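Side-chain contacts in PAC2 family protein (Mycobacterium tuberculosis, PDB 2WAM), which is of unknown function but belongs to the PAC2 family and represents a duplicated gene family in actinobacteria: residues Ala162-Ala167 with His230-Val235; Pro143-Ala148 with Leu170-Thr175; Pro54-Ser59 with Glu96-Phe101. All coordinates share one frame; numbering follows the deposited sequence.

Contact 1: Ala162-Ala167 with His230-Val235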
ATOM      1  N   ALA A 162      12.614   3.298  12.097  1.00 29.81           N
ATOM      2  CA  ALA A 162      12.114   2.007  12.556  1.00 26.03           C
ATOM      3  C   ALA A 162      12.914   1.451  13.748  1.00 23.44           C
ATOM      4  O   ALA A 162      12.327   0.953  14.696  1.00 25.79           O
ATOM      5  CB  ALA A 162      12.070   0.997  11.405  1.00 22.26           C
ATOM      6  N   VAL A 163      14.245   1.539  13.705  1.00 24.71           N
ATOM      7  CA  VAL A 163      15.079   1.092  14.825  1.00 22.59           C
ATOM      8  C   VAL A 163      14.841   1.968  16.060  1.00 32.48           C
ATOM      9  O   VAL A 163      14.642   1.466  17.169  1.00 34.96           O
ATOM     10  CB  VAL A 163      16.596   1.088  14.477  1.00 26.22           C
ATOM     11  CG1 VAL A 163      17.430   0.812  15.710  1.00 22.64           C
ATOM     12  CG2 VAL A 163      16.912   0.050  13.410  1.00 33.62           C
ATOM     13  N   ARG A 164      14.855   3.281  15.867  1.00 29.51           N
ATOM     14  CA  ARG A 164      14.591   4.194  16.966  1.00 31.58           C
ATOM     15  C   ARG A 164      13.208   3.946  17.600  1.00 39.17           C
ATOM     16  O   ARG A 164      13.051   4.027  18.827  1.00 33.87           O
ATOM     17  CB  ARG A 164      14.725   5.647  16.499  1.00 24.29           C
ATOM     18  CG  ARG A 164      14.278   6.659  17.540  1.00 28.20           C
ATOM     19  CD  ARG A 164      14.648   8.059  17.154  1.00 28.58           C
ATOM     20  NE  ARG A 164      13.847   8.533  16.045  1.00 44.30           N
ATOM     21  CZ  ARG A 164      12.642   9.064  16.190  1.00 45.89           C
ATOM     22  NH1 ARG A 164      12.121   9.174  17.400  1.00 43.60           N
ATOM     23  NH2 ARG A 164      11.963   9.474  15.130  1.00 43.78           N
ATOM     24  N   LEU A 165      12.211   3.643  16.768  1.00 24.27           N
ATOM     25  CA  LEU A 165      10.869   3.374  17.269  1.00 32.10           C
ATOM     26  C   LEU A 165      10.773   2.024  17.993  1.00 40.92           C
ATOM     27  O   LEU A 165      10.018   1.883  18.954  1.00 49.15           O
ATOM     28  CB  LEU A 165       9.831   3.486  16.154  1.00 37.86           C
ATOM     29  CG  LEU A 165       8.373   3.204  16.537  1.00 60.66           C
ATOM     30  CD1 LEU A 165       7.437   3.923  15.579  1.00 72.74           C
ATOM     31  CD2 LEU A 165       8.039   1.699  16.595  1.00 53.19           C
ATOM     32  N   LEU A 166      11.537   1.035  17.541  1.00 41.07           N
ATOM     33  CA  LEU A 166      11.601  -0.248  18.232  1.00 37.67           C
ATOM     34  C   LEU A 166      12.302  -0.096  19.583  1.00 40.14           C
ATOM     35  O   LEU A 166      11.818  -0.588  20.603  1.00 35.28           O
ATOM     36  CB  LEU A 166      12.307  -1.290  17.364  1.00 36.19           C
ATOM     37  CG  LEU A 166      11.395  -1.975  16.343  1.00 41.52           C
ATOM     38  CD1 LEU A 166      12.158  -2.975  15.502  1.00 40.50           C
ATOM     39  CD2 LEU A 166      10.266  -2.667  17.065  1.00 34.18           C
ATOM     40  N   ALA A 167      13.436   0.605  19.578  1.00 37.51           N
ATOM     41  CA  ALA A 167      14.202   0.864  20.792  1.00 38.30           C
ATOM     42  C   ALA A 167      13.362   1.584  21.854  1.00 36.98           C
ATOM     43  O   ALA A 167      13.439   1.266  23.037  1.00 34.77           O
ATOM     44  CB  ALA A 167      15.476   1.655  20.469  1.00 23.60           C
ATOM     45  N   HIS A 230      17.176  12.793  19.494  1.00 39.94           N
ATOM     46  CA  HIS A 230      15.918  12.548  20.178  1.00 39.31           C
ATOM     47  C   HIS A 230      16.142  12.231  21.648  1.00 41.58           C
ATOM     48  O   HIS A 230      15.355  11.509  22.264  1.00 49.65           O
ATOM     49  CB  HIS A 230      15.148  11.403  19.516  1.00 41.12           C
ATOM     50  CG  HIS A 230      14.525  11.760  18.198  1.00 41.50           C
ATOM     51  ND1 HIS A 230      15.175  11.585  16.996  1.00 43.41           N
ATOM     52  CD2 HIS A 230      13.298  12.246  17.895  1.00 38.08           C
ATOM     53  CE1 HIS A 230      14.382  11.961  16.005  1.00 39.21           C
ATOM     54  NE2 HIS A 230      13.237  12.363  16.524  1.00 35.40           N
ATOM     55  N   GLY A 231      17.224  12.761  22.209  1.00 42.95           N
ATOM     56  CA  GLY A 231      17.464  12.670  23.641  1.00 30.85           C
ATOM     57  C   GLY A 231      17.830  11.294  24.174  1.00 42.43           C
ATOM     58  O   GLY A 231      17.798  11.066  25.382  1.00 49.48           O
ATOM     59  N   HIS A 232      18.188  10.372  23.286  1.00 36.93           N
ATOM     60  CA  HIS A 232      18.622   9.052  23.718  1.00 38.03           C
ATOM     61  C   HIS A 232      20.099   9.069  24.079  1.00 42.70           C
ATOM     62  O   HIS A 232      20.879   9.844  23.506  1.00 39.03           O
ATOM     63  CB  HIS A 232      18.365   8.022  22.627  1.00 38.69           C
ATOM     64  CG  HIS A 232      16.920   7.745  22.399  1.00 41.13           C
ATOM     65  ND1 HIS A 232      16.217   6.812  23.133  1.00 50.81           N
ATOM     66  CD2 HIS A 232      16.037   8.275  21.521  1.00 42.93           C
ATOM     67  CE1 HIS A 232      14.965   6.780  22.715  1.00 54.63           C
ATOM     68  NE2 HIS A 232      14.829   7.658  21.739  1.00 53.04           N
ATOM     69  N   GLU A 233      20.484   8.219  25.027  1.00 38.06           N
ATOM     70  CA  GLU A 233      21.892   8.095  25.395  1.00 38.70           C
ATOM     71  C   GLU A 233      22.617   7.169  24.432  1.00 40.72           C
ATOM     72  O   GLU A 233      22.228   6.021  24.260  1.00 45.41           O
ATOM     73  CB  GLU A 233      22.047   7.565  26.817  1.00 33.51           C
ATOM     74  CG  GLU A 233      23.474   7.670  27.341  1.00 40.47           C
ATOM     75  CD  GLU A 233      23.589   7.273  28.804  1.00 57.18           C
ATOM     76  OE1 GLU A 233      23.667   8.191  29.653  1.00 67.68           O
ATOM     77  OE2 GLU A 233      23.585   6.054  29.109  1.00 46.60           O
ATOM     78  N   VAL A 234      23.675   7.664  23.806  1.00 34.71           N
ATOM     79  CA  VAL A 234      24.385   6.876  22.819  1.00 30.74           C
ATOM     80  C   VAL A 234      25.879   6.846  23.103  1.00 34.56           C
ATOM     81  O   VAL A 234      26.435   7.776  23.684  1.00 39.26           O
ATOM     82  CB  VAL A 234      24.169   7.434  21.391  1.00 37.75           C
ATOM     83  CG1 VAL A 234      22.675   7.549  21.066  1.00 25.73           C
ATOM     84  CG2 VAL A 234      24.900   8.785  21.218  1.00 33.80           C
ATOM     85  N   VAL A 235      26.525   5.773  22.673  1.00 28.64           N
ATOM     86  CA  VAL A 235      27.967   5.657  22.760  1.00 32.45           C
ATOM     87  C   VAL A 235      28.450   4.733  21.643  1.00 37.81           C
ATOM     88  O   VAL A 235      27.701   3.896  21.140  1.00 32.11           O
ATOM     89  CB  VAL A 235      28.444   5.225  24.183  1.00 30.20           C
ATOM     90  CG1 VAL A 235      27.598   4.119  24.735  1.00 30.84           C
ATOM     91  CG2 VAL A 235      29.896   4.832  24.176  1.00 34.25           C
TER

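Contact 2: Pro143-Ala148 with Leu170-Thr175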
ATOM      1  N   PRO A 143      18.925  -9.170  30.097  1.00 31.87           N
ATOM      2  CA  PRO A 143      18.525  -9.063  28.681  1.00 31.92           C
ATOM      3  C   PRO A 143      19.177  -7.872  27.996  1.00 29.77           C
ATOM      4  O   PRO A 143      19.392  -6.840  28.630  1.00 28.98           O
ATOM      5  CB  PRO A 143      17.000  -8.848  28.746  1.00 25.20           C
ATOM      6  CG  PRO A 143      16.613  -9.271  30.143  1.00 25.54           C
ATOM      7  CD  PRO A 143      17.791  -8.947  31.008  1.00 25.93           C
ATOM      8  N   PHE A 144      19.516  -8.024  26.723  1.00 25.65           N
ATOM      9  CA  PHE A 144      19.927  -6.879  25.926  1.00 30.69           C
ATOM     10  C   PHE A 144      19.601  -7.105  24.465  1.00 31.44           C
ATOM     11  O   PHE A 144      19.288  -8.223  24.066  1.00 31.83           O
ATOM     12  CB  PHE A 144      21.404  -6.494  26.157  1.00 34.87           C
ATOM     13  CG  PHE A 144      22.407  -7.520  25.689  1.00 31.32           C
ATOM     14  CD1 PHE A 144      23.073  -7.357  24.486  1.00 25.60           C
ATOM     15  CD2 PHE A 144      22.721  -8.621  26.476  1.00 29.17           C
ATOM     16  CE1 PHE A 144      24.021  -8.288  24.063  1.00 31.92           C
ATOM     17  CE2 PHE A 144      23.665  -9.556  26.054  1.00 29.39           C
ATOM     18  CZ  PHE A 144      24.313  -9.388  24.848  1.00 31.47           C
ATOM     19  N   LEU A 145      19.649  -6.033  23.677  1.00 30.42           N
ATOM     20  CA  LEU A 145      19.338  -6.125  22.255  1.00 26.69           C
ATOM     21  C   LEU A 145      20.589  -6.022  21.378  1.00 31.31           C
ATOM     22  O   LEU A 145      21.562  -5.328  21.714  1.00 26.95           O
ATOM     23  CB  LEU A 145      18.318  -5.054  21.863  1.00 31.98           C
ATOM     24  CG  LEU A 145      16.942  -5.183  22.513  1.00 33.19           C
ATOM     25  CD1 LEU A 145      16.044  -4.007  22.150  1.00 30.16           C
ATOM     26  CD2 LEU A 145      16.303  -6.501  22.105  1.00 21.34           C
ATOM     27  N   LEU A 146      20.554  -6.728  20.256  1.00 27.29           N
ATOM     28  CA  LEU A 146      21.635  -6.678  19.281  1.00 27.82           C
ATOM     29  C   LEU A 146      21.034  -6.454  17.917  1.00 24.23           C
ATOM     30  O   LEU A 146      20.235  -7.254  17.468  1.00 31.18           O
ATOM     31  CB  LEU A 146      22.430  -7.991  19.256  1.00 28.09           C
ATOM     32  CG  LEU A 146      23.464  -8.097  18.118  1.00 34.06           C
ATOM     33  CD1 LEU A 146      24.554  -7.029  18.233  1.00 27.09           C
ATOM     34  CD2 LEU A 146      24.101  -9.476  18.047  1.00 24.95           C
ATOM     35  N   LEU A 147      21.413  -5.357  17.273  1.00 28.03           N
ATOM     36  CA  LEU A 147      21.074  -5.099  15.875  1.00 26.98           C
ATOM     37  C   LEU A 147      22.280  -5.439  14.996  1.00 25.42           C
ATOM     38  O   LEU A 147      23.336  -4.819  15.135  1.00 30.49           O
ATOM     39  CB  LEU A 147      20.694  -3.625  15.685  1.00 29.57           C
ATOM     40  CG  LEU A 147      20.430  -3.178  14.242  1.00 27.33           C
ATOM     41  CD1 LEU A 147      19.142  -3.795  13.697  1.00 19.53           C
ATOM     42  CD2 LEU A 147      20.396  -1.676  14.159  1.00 21.10           C
ATOM     43  N   ALA A 148      22.136  -6.416  14.096  1.00 23.79           N
ATOM     44  CA  ALA A 148      23.283  -6.894  13.307  1.00 21.00           C
ATOM     45  C   ALA A 148      22.922  -7.356  11.910  1.00 18.33           C
ATOM     46  O   ALA A 148      21.756  -7.609  11.608  1.00 25.94           O
ATOM     47  CB  ALA A 148      24.043  -8.005  14.058  1.00 24.43           C
ATOM     48  N   LEU A 170      10.672  -0.748  23.214  1.00 37.98           N
ATOM     49  CA  LEU A 170      11.272  -1.829  23.977  1.00 36.84           C
ATOM     50  C   LEU A 170      12.027  -1.375  25.217  1.00 36.81           C
ATOM     51  O   LEU A 170      12.564  -2.201  25.937  1.00 39.48           O
ATOM     52  CB  LEU A 170      12.171  -2.697  23.091  1.00 38.72           C
ATOM     53  CG  LEU A 170      11.500  -3.498  21.970  1.00 36.04           C
ATOM     54  CD1 LEU A 170      12.544  -4.216  21.152  1.00 32.54           C
ATOM     55  CD2 LEU A 170      10.503  -4.492  22.513  1.00 30.93           C
ATOM     56  N   GLY A 171      12.072  -0.070  25.466  1.00 38.94           N
ATOM     57  CA  GLY A 171      12.620   0.438  26.713  1.00 26.47           C
ATOM     58  C   GLY A 171      14.111   0.710  26.760  1.00 38.22           C
ATOM     59  O   GLY A 171      14.676   0.919  27.833  1.00 39.67           O
ATOM     60  N   VAL A 172      14.750   0.732  25.599  1.00 35.81           N
ATOM     61  CA  VAL A 172      16.193   0.924  25.512  1.00 30.59           C
ATOM     62  C   VAL A 172      16.695   2.134  26.294  1.00 32.25           C
ATOM     63  O   VAL A 172      16.138   3.227  26.193  1.00 37.88           O
ATOM     64  CB  VAL A 172      16.643   1.021  24.046  1.00 31.51           C
ATOM     65  CG1 VAL A 172      18.055   1.591  23.945  1.00 26.10           C
ATOM     66  CG2 VAL A 172      16.549  -0.348  23.401  1.00 30.32           C
ATOM     67  N   ARG A 173      17.761   1.936  27.061  1.00 32.27           N
ATOM     68  CA  ARG A 173      18.282   2.985  27.932  1.00 45.43           C
ATOM     69  C   ARG A 173      19.644   3.518  27.471  1.00 40.51           C
ATOM     70  O   ARG A 173      20.143   4.520  27.986  1.00 38.38           O
ATOM     71  CB  ARG A 173      18.390   2.468  29.367  1.00 41.72           C
ATOM     72  CG  ARG A 173      19.532   1.489  29.567  1.00 36.38           C
ATOM     73  CD  ARG A 173      19.611   0.972  30.991  1.00 32.42           C
ATOM     74  NE  ARG A 173      20.584  -0.116  31.122  1.00 33.59           N
ATOM     75  CZ  ARG A 173      21.896   0.080  31.189  1.00 37.44           C
ATOM     76  NH1 ARG A 173      22.394   1.316  31.133  1.00 41.42           N
ATOM     77  NH2 ARG A 173      22.711  -0.952  31.308  1.00 34.97           N
ATOM     78  N   GLN A 174      20.229   2.844  26.492  1.00 33.57           N
ATOM     79  CA  GLN A 174      21.572   3.159  26.020  1.00 30.80           C
ATOM     80  C   GLN A 174      21.834   2.418  24.713  1.00 28.70           C
ATOM     81  O   GLN A 174      21.528   1.234  24.594  1.00 31.85           O
ATOM     82  CB  GLN A 174      22.602   2.741  27.063  1.00 26.78           C
ATOM     83  CG  GLN A 174      24.034   3.042  26.692  1.00 34.34           C
ATOM     84  CD  GLN A 174      25.007   2.633  27.792  1.00 46.02           C
ATOM     85  OE1 GLN A 174      25.373   1.464  27.906  1.00 49.14           O
ATOM     86  NE2 GLN A 174      25.438   3.601  28.597  1.00 42.45           N
ATOM     87  N   THR A 175      22.393   3.120  23.736  1.00 30.16           N
ATOM     88  CA  THR A 175      22.671   2.545  22.432  1.00 34.91           C
ATOM     89  C   THR A 175      24.162   2.597  22.143  1.00 40.55           C
ATOM     90  O   THR A 175      24.746   3.672  22.071  1.00 43.61           O
ATOM     91  CB  THR A 175      21.898   3.280  21.320  1.00 32.54           C
ATOM     92  OG1 THR A 175      20.496   3.188  21.583  1.00 33.83           O
ATOM     93  CG2 THR A 175      22.184   2.649  19.966  1.00 24.98           C
TER

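Contact 3: Pro54-Ser59 with Glu96-Phe101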
ATOM      1  N   PRO A  54       5.304 -12.632  20.493  1.00 42.89           N
ATOM      2  CA  PRO A  54       5.784 -11.485  21.277  1.00 32.91           C
ATOM      3  C   PRO A  54       7.281 -11.506  21.575  1.00 37.80           C
ATOM      4  O   PRO A  54       7.928 -12.549  21.580  1.00 33.83           O
ATOM      5  CB  PRO A  54       5.043 -11.649  22.601  1.00 39.69           C
ATOM      6  CG  PRO A  54       4.881 -13.136  22.752  1.00 31.19           C
ATOM      7  CD  PRO A  54       4.784 -13.711  21.358  1.00 39.23           C
ATOM      8  N   ALA A  55       7.820 -10.327  21.845  1.00 48.01           N
ATOM      9  CA  ALA A  55       9.198 -10.199  22.277  1.00 42.39           C
ATOM     10  C   ALA A  55       9.326 -10.719  23.703  1.00 41.18           C
ATOM     11  O   ALA A  55       8.362 -10.678  24.473  1.00 42.05           O
ATOM     12  CB  ALA A  55       9.638  -8.739  22.199  1.00 34.91           C
ATOM     13  N   PRO A  56      10.522 -11.202  24.059  1.00 37.58           N
ATOM     14  CA  PRO A  56      10.822 -11.669  25.414  1.00 34.88           C
ATOM     15  C   PRO A  56      10.738 -10.510  26.401  1.00 39.74           C
ATOM     16  O   PRO A  56      10.585  -9.358  25.987  1.00 40.49           O
ATOM     17  CB  PRO A  56      12.286 -12.131  25.313  1.00 28.29           C
ATOM     18  CG  PRO A  56      12.599 -12.211  23.846  1.00 28.53           C
ATOM     19  CD  PRO A  56      11.719 -11.191  23.201  1.00 37.44           C
ATOM     20  N   GLN A  57      10.836 -10.812  27.691  1.00 50.90           N
ATOM     21  CA  GLN A  57      10.987  -9.776  28.702  1.00 54.02           C
ATOM     22  C   GLN A  57      12.359  -9.140  28.502  1.00 48.39           C
ATOM     23  O   GLN A  57      13.358  -9.852  28.367  1.00 48.65           O
ATOM     24  CB  GLN A  57      10.884 -10.394  30.100  1.00 67.42           C
ATOM     25  CG  GLN A  57      11.080  -9.402  31.239  1.00 78.43           C
ATOM     26  CD  GLN A  57      10.055  -8.289  31.205  1.00 90.15           C
ATOM     27  OE1 GLN A  57      10.356  -7.135  31.519  1.00 90.90           O
ATOM     28  NE2 GLN A  57       8.832  -8.628  30.807  1.00 93.97           N
ATOM     29  N   LEU A  58      12.419  -7.811  28.465  1.00 39.14           N
ATOM     30  CA  LEU A  58      13.700  -7.136  28.231  1.00 32.30           C
ATOM     31  C   LEU A  58      14.171  -6.281  29.401  1.00 34.84           C
ATOM     32  O   LEU A  58      15.196  -5.606  29.322  1.00 34.92           O
ATOM     33  CB  LEU A  58      13.638  -6.297  26.967  1.00 33.22           C
ATOM     34  CG  LEU A  58      13.488  -7.145  25.708  1.00 40.40           C
ATOM     35  CD1 LEU A  58      13.213  -6.275  24.490  1.00 42.00           C
ATOM     36  CD2 LEU A  58      14.731  -7.983  25.521  1.00 41.08           C
ATOM     37  N   SER A  59      13.427  -6.329  30.494  1.00 33.52           N
ATOM     38  CA  SER A  59      13.752  -5.525  31.656  1.00 39.05           C
ATOM     39  C   SER A  59      14.642  -6.301  32.618  1.00 48.80           C
ATOM     40  O   SER A  59      14.511  -7.521  32.756  1.00 54.68           O
ATOM     41  CB  SER A  59      12.474  -5.073  32.349  1.00 46.64           C
ATOM     42  OG  SER A  59      12.679  -3.830  32.987  1.00 63.83           O
ATOM     43  N   GLU A  96      17.291 -14.728  20.808  1.00 31.88           N
ATOM     44  CA  GLU A  96      15.948 -14.765  20.228  1.00 31.67           C
ATOM     45  C   GLU A  96      15.787 -13.671  19.183  1.00 35.43           C
ATOM     46  O   GLU A  96      16.215 -12.537  19.384  1.00 45.47           O
ATOM     47  CB  GLU A  96      14.885 -14.565  21.302  1.00 40.34           C
ATOM     48  CG  GLU A  96      14.327 -15.834  21.905  1.00 61.37           C
ATOM     49  CD  GLU A  96      13.178 -15.536  22.863  1.00 88.11           C
ATOM     50  OE1 GLU A  96      13.362 -15.724  24.085  1.00 95.69           O
ATOM     51  OE2 GLU A  96      12.101 -15.091  22.395  1.00 94.87           O
ATOM     52  N   LEU A  97      15.150 -14.003  18.069  1.00 35.68           N
ATOM     53  CA  LEU A  97      14.832 -12.992  17.064  1.00 25.51           C
ATOM     54  C   LEU A  97      13.695 -12.080  17.542  1.00 33.27           C
ATOM     55  O   LEU A  97      12.668 -12.539  18.059  1.00 32.68           O
ATOM     56  CB  LEU A  97      14.455 -13.655  15.748  1.00 24.59           C
ATOM     57  CG  LEU A  97      14.222 -12.730  14.561  1.00 35.41           C
ATOM     58  CD1 LEU A  97      15.536 -12.120  14.103  1.00 36.46           C
ATOM     59  CD2 LEU A  97      13.592 -13.530  13.457  1.00 24.96           C
ATOM     60  N   VAL A  98      13.890 -10.778  17.390  1.00 29.01           N
ATOM     61  CA  VAL A  98      12.851  -9.831  17.741  1.00 28.80           C
ATOM     62  C   VAL A  98      12.242  -9.251  16.472  1.00 32.94           C
ATOM     63  O   VAL A  98      11.029  -9.148  16.367  1.00 30.95           O
ATOM     64  CB  VAL A  98      13.378  -8.706  18.657  1.00 32.53           C
ATOM     65  CG1 VAL A  98      12.324  -7.577  18.810  1.00 21.68           C
ATOM     66  CG2 VAL A  98      13.796  -9.289  20.001  1.00 21.16           C
ATOM     67  N   ALA A  99      13.090  -8.892  15.510  1.00 30.49           N
ATOM     68  CA  ALA A  99      12.618  -8.354  14.233  1.00 27.51           C
ATOM     69  C   ALA A  99      13.560  -8.682  13.064  1.00 30.21           C
ATOM     70  O   ALA A  99      14.779  -8.505  13.165  1.00 35.50           O
ATOM     71  CB  ALA A  99      12.402  -6.843  14.342  1.00 21.01           C
ATOM     72  N   SER A 100      12.993  -9.175  11.966  1.00 24.90           N
ATOM     73  CA  SER A 100      13.756  -9.359  10.731  1.00 31.41           C
ATOM     74  C   SER A 100      13.516  -8.152   9.863  1.00 24.65           C
ATOM     75  O   SER A 100      12.374  -7.866   9.503  1.00 20.64           O
ATOM     76  CB  SER A 100      13.291 -10.585   9.935  1.00 20.30           C
ATOM     77  OG  SER A 100      13.047 -11.683  10.780  1.00 66.40           O
ATOM     78  N   PHE A 101      14.583  -7.453   9.500  1.00 19.88           N
ATOM     79  CA  PHE A 101      14.427  -6.353   8.564  1.00 19.99           C
ATOM     80  C   PHE A 101      14.369  -6.865   7.127  1.00 28.20           C
ATOM     81  O   PHE A 101      14.853  -7.956   6.813  1.00 26.41           O
ATOM     82  CB  PHE A 101      15.492  -5.293   8.786  1.00 19.76           C
ATOM     83  CG  PHE A 101      15.314  -4.539  10.074  1.00 31.01           C
ATOM     84  CD1 PHE A 101      15.804  -5.050  11.268  1.00 28.37           C
ATOM     85  CD2 PHE A 101      14.638  -3.335  10.097  1.00 20.32           C
ATOM     86  CE1 PHE A 101      15.626  -4.362  12.457  1.00 27.91           C
ATOM     87  CE2 PHE A 101      14.460  -2.638  11.282  1.00 21.23           C
ATOM     88  CZ  PHE A 101      14.950  -3.152  12.461  1.00 23.39           C
TER

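Contact 1: Ala162-Ala167 with His230-Val235
Arg164 lays its guanidinium flat on the imidazole of His230. The two planes are only 4° apart and their centres 3.4 Å. Arg164 CZ sits over the middle of the ring, and His230 NE2 lies under the middle of the guanidinium. This is a parallel stack with no hydrogen bond in it. The nearest atoms are Arg164 NH1 and His230 CD2, at 3.3 Å.

The torsions of Arg164 explain the stack. Its CG is anti to the backbone N (chi1 172°) and chi2 is also extended, which carries the chain straight off the helix. A bend at chi3 (71°) then turns the guanidinium over the ring. Arg164 CD joins in with a CH-pi contact to the same ring face, 4.0 Å from the centroid of His230. The hydrogen bond of His230 ND1 to Arg226 O helps fix the rotation of the imidazole.

Nearer the backbone, Arg164 CG comes loosely to within 4.4 Å of His232 NE2, approaching the ring obliquely. That NE2 is hydrogen-bonded to Glu168 OE2, a carboxylate that also makes a long, weak ion pair with Arg164 NH1.

Gly231, between the histidines, is the C-prime residue of a Schellman motif that ends helix 219-229. The contact therefore joins helix 156-169 to this helix end and to the turn leading into strand 234-242. Met227 of helix 219-229 touches both Arg164 and His232.

Contact 2: Pro143-Ala148 with Leu170-Thr175
Leu145 points one methyl, CD1, at both Leu170 and Val172. All the contacts between the two segments are apolar. The closer one is methyl to methyl: Leu145 CD1 lies 3.6 Å from Leu170 CD1. These two side chains cross at about a right angle. In both, CD1 is anti to CA (chi2 175° for Leu145 and 176° for Leu170), which carries the two methyls out to meet. Leu145 CD1 also reaches the root of the other leucine, at 4.2 Å from Leu170 CB. The second partner is a valine branch. Val172 CG2 stands 3.9 Å from Leu145 CD1, while Val172 CG1 is turned away from the leucine.

Backbone bonding runs to other partners. Strand 143-148 pairs with strand 67-73, where Leu145 makes backbone hydrogen bonds to Val67 and Val69, and with strand 131-137. Gly171 follows helix 156-169 with positive phi and closes it in a Schellman motif. The contact thus lies where the chain leaves that helix and turns toward strand 174-183. Strand, helix and strand form a beta-alpha-beta crossover that skips over strand 67-73.

Leu58 touches both Leu145 and Leu170, and Phe53 of the second subunit packs on Leu170. With no polar atom among the touching groups, the contact has no directional bond to set its geometry. It rests on the fit of the side chains and their removal from water, consistent with the burial of both leucines.

Contact 3: Pro54-Ser59 with Glu96-Phe101
Pro56 and Glu96 run past each other in opposite directions, with the carboxylate over one face of the proline ring, nearest CG. Pro56 CG makes the closest approach, 3.3 Å from Glu96 OE2. The other oxygen, Glu96 OE1, lies 3.6 Å from the same Pro56 CG and 3.9 Å from Pro56 CB. The carboxylate thus brings both oxygens to one carbon of the ring. This is van der Waals contact between a carboxylate and aliphatic ring carbons. The glutamate chain is extended beyond CG (chi2 -174°), which carries the carboxylate out over the ring. No hydrogen bond crosses the contact, and Glu96 lies on its exposed side.

The backbone changes course here. Val98 and Ala99 both face Leu133 in a classic beta bulge, within the antiparallel pairing of strands 94-101 and 131-137; Val98 is also backbone-hydrogen-bonded to Glu52, just past strand 49-51.

Val98 divides its two methyls between the residues on the loop. Val98 CG2 comes to the CD corner of the proline ring, 4.3 Å from Pro56 CD. Val98 CG1 meets Ala55 CB loosely, at 4.5 Å. The valine has CG1 anti to its backbone N (chi1 170°), and this puts the two branches toward different loop residues. Ala135 of strand 131-137 lies against both Pro56 and Val98. Pro54, which follows a cis peptide bond, packs on Ala55 of the second subunit.

How the contacts relate
All three contacts reach the same mixed sheet. Contact 3 comes first along the chain and closes before the others open. Contacts 1 and 2 interleave: 162-167 lies between the two segments of contact 2, and 170-175 in turn lies between 162-167 and 230-235. Their centres are about 9 Å apart. Contact 3 lies about 10 Å from contact 2 and about 16 Å from contact 1, centre to centre. Strands 174-183 and 234-242 are sheet neighbours and join contacts 1 and 2. Leu166 of the helix packs on Ala99 and Phe101, linking contact 1 to contact 3. Helix 156-169 thus packs against strands far apart in sequence, and the loop between strands 49-51 and 67-73 lies against the same part of the sheet.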